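Local coordinates for protein 4-alpha-glucanotransferase (Aquifex aeolicus, PDB 1TZ7) that is an amylomaltase, also called disproportionating enzyme or D-enzyme, a member of the 4-alpha-glucanotransferase family built round a parallel beta/alpha barrel, at residues P36-G40 with E114-V120; L141-L145 with F195-F200. All blocks are in the same frame, centred on the assembly; numbering follows the deposited sequence.

Contact 1 of 2, residues P36-G40 with E114-V120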
loop_
_atom_site.group_PDB
_atom_site.type_symbol
_atom_site.label_atom_id
_atom_site.label_comp_id
_atom_site.label_asym_id
_atom_site.label_seq_id
_atom_site.Cartn_x
_atom_site.Cartn_y
_atom_site.Cartn_z
ATOM N N PRO A 36 3.843 12.715 -16.869
ATOM C CA PRO A 36 4.907 13.573 -17.393
ATOM C C PRO A 36 5.608 14.455 -16.344
ATOM O O PRO A 36 6.485 15.220 -16.722
ATOM C CB PRO A 36 4.170 14.461 -18.425
ATOM C CG PRO A 36 2.675 14.089 -18.307
ATOM C CD PRO A 36 2.515 13.314 -17.059
ATOM N N TYR A 37 5.234 14.351 -15.064
ATOM C CA TYR A 37 5.713 15.319 -14.057
ATOM C C TYR A 37 6.593 14.677 -12.969
ATOM O O TYR A 37 6.545 15.070 -11.798
ATOM C CB TYR A 37 4.530 16.067 -13.444
ATOM C CG TYR A 37 3.727 16.812 -14.478
ATOM C CD1 TYR A 37 4.247 17.937 -15.104
ATOM C CD2 TYR A 37 2.462 16.377 -14.852
ATOM C CE1 TYR A 37 3.525 18.621 -16.063
ATOM C CE2 TYR A 37 1.729 17.054 -15.812
ATOM C CZ TYR A 37 2.268 18.179 -16.416
ATOM O OH TYR A 37 1.549 18.860 -17.372
ATOM N N GLY A 38 7.406 13.700 -13.376
ATOM C CA GLY A 38 8.464 13.168 -12.527
ATOM C C GLY A 38 8.028 11.942 -11.757
ATOM O O GLY A 38 8.845 11.244 -11.176
ATOM N N ILE A 39 6.729 11.683 -11.761
ATOM C CA ILE A 39 6.154 10.587 -10.996
ATOM C C ILE A 39 4.738 10.297 -11.507
ATOM O O ILE A 39 4.097 11.163 -12.097
ATOM C CB ILE A 39 6.125 10.956 -9.474
ATOM C CG1 ILE A 39 5.807 9.731 -8.630
ATOM C CG2 ILE A 39 5.109 12.075 -9.204
ATOM C CD1 ILE A 39 6.242 9.869 -7.181
ATOM N N GLY A 40 4.264 9.078 -11.284
ATOM C CA GLY A 40 2.908 8.710 -11.658
ATOM C C GLY A 40 1.884 9.444 -10.806
ATOM O O GLY A 40 2.146 9.744 -9.638
ATOM N N GLU A 114 12.825 6.970 -13.871
ATOM C CA GLU A 114 12.515 6.578 -12.494
ATOM C C GLU A 114 11.833 7.724 -11.744
ATOM O O GLU A 114 11.983 8.893 -12.105
ATOM C CB GLU A 114 13.790 6.163 -11.756
ATOM C CG GLU A 114 14.526 4.987 -12.390
ATOM C CD GLU A 114 13.783 3.672 -12.231
ATOM O OE1 GLU A 114 14.138 2.895 -11.320
ATOM O OE2 GLU A 114 12.844 3.413 -13.022
ATOM N N ALA A 115 11.082 7.375 -10.699
ATOM C CA ALA A 115 10.350 8.363 -9.907
ATOM C C ALA A 115 11.312 9.346 -9.262
ATOM O O ALA A 115 12.240 8.949 -8.550
ATOM C CB ALA A 115 9.516 7.676 -8.852
ATOM N N LEU A 116 11.086 10.628 -9.518
ATOM C CA LEU A 116 11.978 11.676 -9.067
ATOM C C LEU A 116 11.462 12.261 -7.739
ATOM O O LEU A 116 11.010 13.407 -7.684
ATOM C CB LEU A 116 12.059 12.787 -10.127
ATOM C CG LEU A 116 13.056 12.671 -11.305
ATOM C CD1 LEU A 116 13.882 11.386 -11.377
ATOM C CD2 LEU A 116 12.487 13.103 -12.660
ATOM N N TYR A 117 11.538 11.456 -6.679
ATOM C CA TYR A 117 10.900 11.797 -5.402
ATOM C C TYR A 117 11.369 13.156 -4.879
ATOM O O TYR A 117 10.557 14.031 -4.595
ATOM C CB TYR A 117 11.166 10.706 -4.363
ATOM C CG TYR A 117 10.265 9.503 -4.518
ATOM C CD1 TYR A 117 10.765 8.289 -4.976
ATOM C CD2 TYR A 117 8.912 9.585 -4.218
ATOM C CE1 TYR A 117 9.945 7.189 -5.126
ATOM C CE2 TYR A 117 8.077 8.489 -4.363
ATOM C CZ TYR A 117 8.597 7.293 -4.816
ATOM O OH TYR A 117 7.772 6.204 -4.962
ATOM N N GLU A 118 12.687 13.323 -4.760
ATOM C CA GLU A 118 13.262 14.570 -4.262
ATOM C C GLU A 118 12.638 15.771 -4.962
ATOM O O GLU A 118 12.218 16.744 -4.304
ATOM C CB GLU A 118 14.788 14.592 -4.472
ATOM C CG GLU A 118 15.566 13.637 -3.570
ATOM C CD GLU A 118 15.726 12.254 -4.177
ATOM O OE1 GLU A 118 15.092 11.985 -5.223
ATOM O OE2 GLU A 118 16.487 11.433 -3.608
ATOM N N VAL A 119 12.573 15.712 -6.296
ATOM C CA VAL A 119 12.159 16.878 -7.065
ATOM C C VAL A 119 10.645 17.099 -7.055
ATOM O O VAL A 119 10.193 18.234 -7.097
ATOM C CB VAL A 119 12.752 16.919 -8.559
ATOM C CG1 VAL A 119 13.724 15.810 -8.859
ATOM C CG2 VAL A 119 11.691 17.156 -9.618
ATOM N N VAL A 120 9.867 16.018 -6.981
ATOM C CA VAL A 120 8.404 16.140 -7.012
ATOM C C VAL A 120 7.824 16.577 -5.654
ATOM O O VAL A 120 6.793 17.234 -5.609
ATOM C CB VAL A 120 7.705 14.829 -7.490
ATOM C CG1 VAL A 120 8.175 14.456 -8.893
ATOM C CG2 VAL A 120 7.942 13.691 -6.514
#
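Ile39 brings both branches of its side chain against residues 115-120. CG1 stands anti to the backbone N (chi1 -168°) and the chain continues extended, which carries CD1 out to the ring of Tyr117, 3.6 Å from its CE2; the two side chains cross at about a right angle. The same rotation turns the other branch to Val120, whose CG1 lies 3.9 Å from Ile39 CG2. A beta-branched residue suits this place because one side chain can serve two neighbours at once, while the small Ala115 puts its methyl CB 4.2 Å from Ile39 CG1.

Val120 in turn points at the loop. With its CG1 beside its own backbone N (chi1 -59°), that methyl lies 3.4 Å from Tyr37 O and against the CA and C of Gly38. Gly38 has a positive phi, where a side chain would be jammed against the carbonyl O of Tyr37, and Val120 CG1 already fills the direction a CB would take, so glycine fits the place on both counts. Gly38 O accepts the N-H of Leu116 at 2.9 Å in a nearly straight bond (173°), the donor only slightly tilted from the carbonyl plane. Leu116 is the N-cap residue, and the loop thereby takes up a backbone N-H at the very start of the helix.

The hydroxyl of Tyr117 is hydrogen-bonded to Trp479 O, and that of Tyr37 to Glu94 OE1. The contact thus joins the loop between strand 23-27 of the parallel sheet and helix 44-56 to the first turn of helix 117-133.

Contact 2 of 2, residues L141-L145 with F195-F200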
loop_
_atom_site.group_PDB
_atom_site.type_symbol
_atom_site.label_atom_id
_atom_site.label_comp_id
_atom_site.label_asym_id
_atom_site.label_seq_id
_atom_site.Cartn_x
_atom_site.Cartn_y
_atom_site.Cartn_z
ATOM N N LEU A 141 -14.480 23.125 0.918
ATOM C CA LEU A 141 -13.500 22.609 1.867
ATOM C C LEU A 141 -14.155 22.245 3.203
ATOM O O LEU A 141 -13.723 21.314 3.878
ATOM C CB LEU A 141 -12.384 23.641 2.096
ATOM C CG LEU A 141 -10.982 23.224 1.651
ATOM C CD1 LEU A 141 -10.950 22.895 0.159
ATOM C CD2 LEU A 141 -9.977 24.317 1.982
ATOM N N GLU A 142 -15.200 22.985 3.574
ATOM C CA GLU A 142 -15.866 22.786 4.868
ATOM C C GLU A 142 -16.702 21.500 4.873
ATOM O O GLU A 142 -16.775 20.804 5.883
ATOM C CB GLU A 142 -16.754 23.994 5.207
ATOM C CG GLU A 142 -16.657 24.447 6.659
ATOM C CD GLU A 142 -15.277 24.977 7.017
ATOM O OE1 GLU A 142 -14.641 24.413 7.934
ATOM O OE2 GLU A 142 -14.829 25.956 6.381
ATOM N N ASP A 143 -17.325 21.194 3.737
ATOM C CA ASP A 143 -18.073 19.941 3.580
ATOM C C ASP A 143 -17.125 18.746 3.594
ATOM O O ASP A 143 -17.442 17.696 4.151
ATOM C CB ASP A 143 -18.872 19.953 2.270
ATOM C CG ASP A 143 -20.047 20.924 2.308
ATOM O OD1 ASP A 143 -19.979 21.918 3.063
ATOM O OD2 ASP A 143 -21.076 20.770 1.618
ATOM N N PHE A 144 -15.961 18.918 2.974
ATOM C CA PHE A 144 -14.936 17.880 2.951
ATOM C C PHE A 144 -14.441 17.585 4.364
ATOM O O PHE A 144 -14.277 16.431 4.742
ATOM C CB PHE A 144 -13.767 18.316 2.061
ATOM C CG PHE A 144 -12.709 17.266 1.892
ATOM C CD1 PHE A 144 -12.922 16.170 1.063
ATOM C CD2 PHE A 144 -11.491 17.374 2.557
ATOM C CE1 PHE A 144 -11.943 15.201 0.905
ATOM C CE2 PHE A 144 -10.510 16.405 2.400
ATOM C CZ PHE A 144 -10.737 15.320 1.576
ATOM N N LEU A 145 -14.219 18.640 5.140
ATOM C CA LEU A 145 -13.715 18.506 6.510
ATOM C C LEU A 145 -14.692 17.735 7.393
ATOM O O LEU A 145 -14.279 16.939 8.235
ATOM C CB LEU A 145 -13.455 19.890 7.123
ATOM C CG LEU A 145 -11.992 20.330 7.184
ATOM C CD1 LEU A 145 -11.902 21.814 7.506
ATOM C CD2 LEU A 145 -11.221 19.510 8.210
ATOM N N PHE A 195 -3.350 25.509 8.467
ATOM C CA PHE A 195 -4.252 24.387 8.691
ATOM C C PHE A 195 -5.060 24.111 7.429
ATOM O O PHE A 195 -5.152 22.973 6.979
ATOM C CB PHE A 195 -5.189 24.689 9.875
ATOM C CG PHE A 195 -6.372 23.754 9.979
ATOM C CD1 PHE A 195 -6.247 22.516 10.599
ATOM C CD2 PHE A 195 -7.612 24.123 9.470
ATOM C CE1 PHE A 195 -7.335 21.664 10.701
ATOM C CE2 PHE A 195 -8.702 23.270 9.570
ATOM C CZ PHE A 195 -8.563 22.043 10.183
ATOM N N TYR A 196 -5.625 25.166 6.855
ATOM C CA TYR A 196 -6.545 25.023 5.735
ATOM C C TYR A 196 -5.817 24.713 4.421
ATOM O O TYR A 196 -6.417 24.180 3.490
ATOM C CB TYR A 196 -7.403 26.282 5.581
ATOM C CG TYR A 196 -8.704 26.220 6.353
ATOM C CD1 TYR A 196 -9.735 25.379 5.947
ATOM C CD2 TYR A 196 -8.899 26.994 7.490
ATOM C CE1 TYR A 196 -10.929 25.313 6.652
ATOM C CE2 TYR A 196 -10.091 26.937 8.203
ATOM C CZ TYR A 196 -11.101 26.093 7.778
ATOM O OH TYR A 196 -12.283 26.030 8.477
ATOM N N PHE A 197 -4.527 25.046 4.350
ATOM C CA PHE A 197 -3.708 24.637 3.207
ATOM C C PHE A 197 -3.599 23.122 3.164
ATOM O O PHE A 197 -3.650 22.523 2.101
ATOM C CB PHE A 197 -2.302 25.254 3.274
ATOM C CG PHE A 197 -1.304 24.590 2.348
ATOM C CD1 PHE A 197 -1.301 24.877 0.985
ATOM C CD2 PHE A 197 -0.383 23.667 2.838
ATOM C CE1 PHE A 197 -0.386 24.259 0.126
ATOM C CE2 PHE A 197 0.531 23.048 1.981
ATOM C CZ PHE A 197 0.525 23.347 0.626
ATOM N N HIS A 198 -3.446 22.511 4.332
ATOM C CA HIS A 198 -3.234 21.075 4.418
ATOM C C HIS A 198 -4.513 20.279 4.213
ATOM O O HIS A 198 -4.470 19.159 3.715
ATOM C CB HIS A 198 -2.561 20.717 5.735
ATOM C CG HIS A 198 -1.140 21.157 5.797
ATOM N ND1 HIS A 198 -0.194 20.723 4.896
ATOM C CD2 HIS A 198 -0.507 22.029 6.617
ATOM C CE1 HIS A 198 0.965 21.290 5.169
ATOM N NE2 HIS A 198 0.802 22.088 6.210
ATOM N N VAL A 199 -5.658 20.856 4.576
ATOM C CA VAL A 199 -6.940 20.227 4.231
ATOM C C VAL A 199 -7.209 20.381 2.730
ATOM O O VAL A 199 -7.733 19.480 2.099
ATOM C CB VAL A 199 -8.167 20.794 5.074
ATOM C CG1 VAL A 199 -7.723 21.260 6.449
ATOM C CG2 VAL A 199 -8.879 21.895 4.330
ATOM N N PHE A 200 -6.820 21.531 2.172
ATOM C CA PHE A 200 -6.949 21.782 0.729
ATOM C C PHE A 200 -6.163 20.754 -0.083
ATOM O O PHE A 200 -6.640 20.271 -1.102
ATOM C CB PHE A 200 -6.465 23.200 0.383
ATOM C CG PHE A 200 -6.214 23.418 -1.092
ATOM C CD1 PHE A 200 -7.268 23.656 -1.963
ATOM C CD2 PHE A 200 -4.919 23.384 -1.606
ATOM C CE1 PHE A 200 -7.038 23.857 -3.322
ATOM C CE2 PHE A 200 -4.687 23.582 -2.961
ATOM C CZ PHE A 200 -5.748 23.819 -3.817
#
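Leu141 and Leu145, one turn apart on their helix, supply most of the apolar contact with residues 195-200. Leu141 reaches forward with CD2, which comes within 3.5 Å of Val199 CG2, the two side chains meeting at a slant; the same methyl also lies 4.0 Å from Phe200 CB and near the ring of Tyr196. Leu145 sends CD1 to Tyr196 CE1 at 3.7 Å, roughly at right angles to that side chain, and to Phe195 CE2 at 4.1 Å. Leucine, with two methyls on a flexible stem, suits a place where several neighbours must be met together. Val199, short and beta-branched, points toward the partner helix and presents CG2 to Leu141 and CG1 to Leu145.

Both helices belong to the long, largely helical connection between strands 60-62 and 222-227 of the parallel barrel: the short segments of helices 138-147 and 192-218 cross at 78° with their axes 10.6 Å apart. Aromatic packing continues the interface. Val199 O lies obliquely off the ring of Phe144, nearest its CE2, and that ring meets Phe203 edge-to-face; Phe200 meets Phe132 and Phe135; helix 149-165 adds Ala156 beside Phe195 and Val199.

The polar interaction involves two partly exposed residues. Tyr196 OH donates at 2.9 Å to Glu142 OE1, which accepts with its syn lone pair, on the side of OE2. OE1 lies at the ring's edge, in its plane, while the carboxylate plane is turned 77° from the ring. A bend at chi2 (65°) brings the acid round to the hydroxyl, and tyrosine pairs an apolar ring with a polar end.

Along the chain the two contacts come in series: contact 1 closes at residue 120 before contact 2 opens at 141. Helix 117-133 carries the second segment of contact 1 and is followed directly by helix 138-147, which carries the first segment of contact 2. Their centres are 25 Å apart and their nearest atoms about 11 Å, so they do not touch. Apart from residues 36-40, all the segments belong to the connection between strands 60-62 and 222-227 of the eight-stranded parallel sheet. Contact 1 therefore joins the start of helix 117-133 to the loop after strand 23-27, while contact 2, farther from the centre of the chain, packs helices within that connection, among them helix 192-218, which leads to strand 222-227.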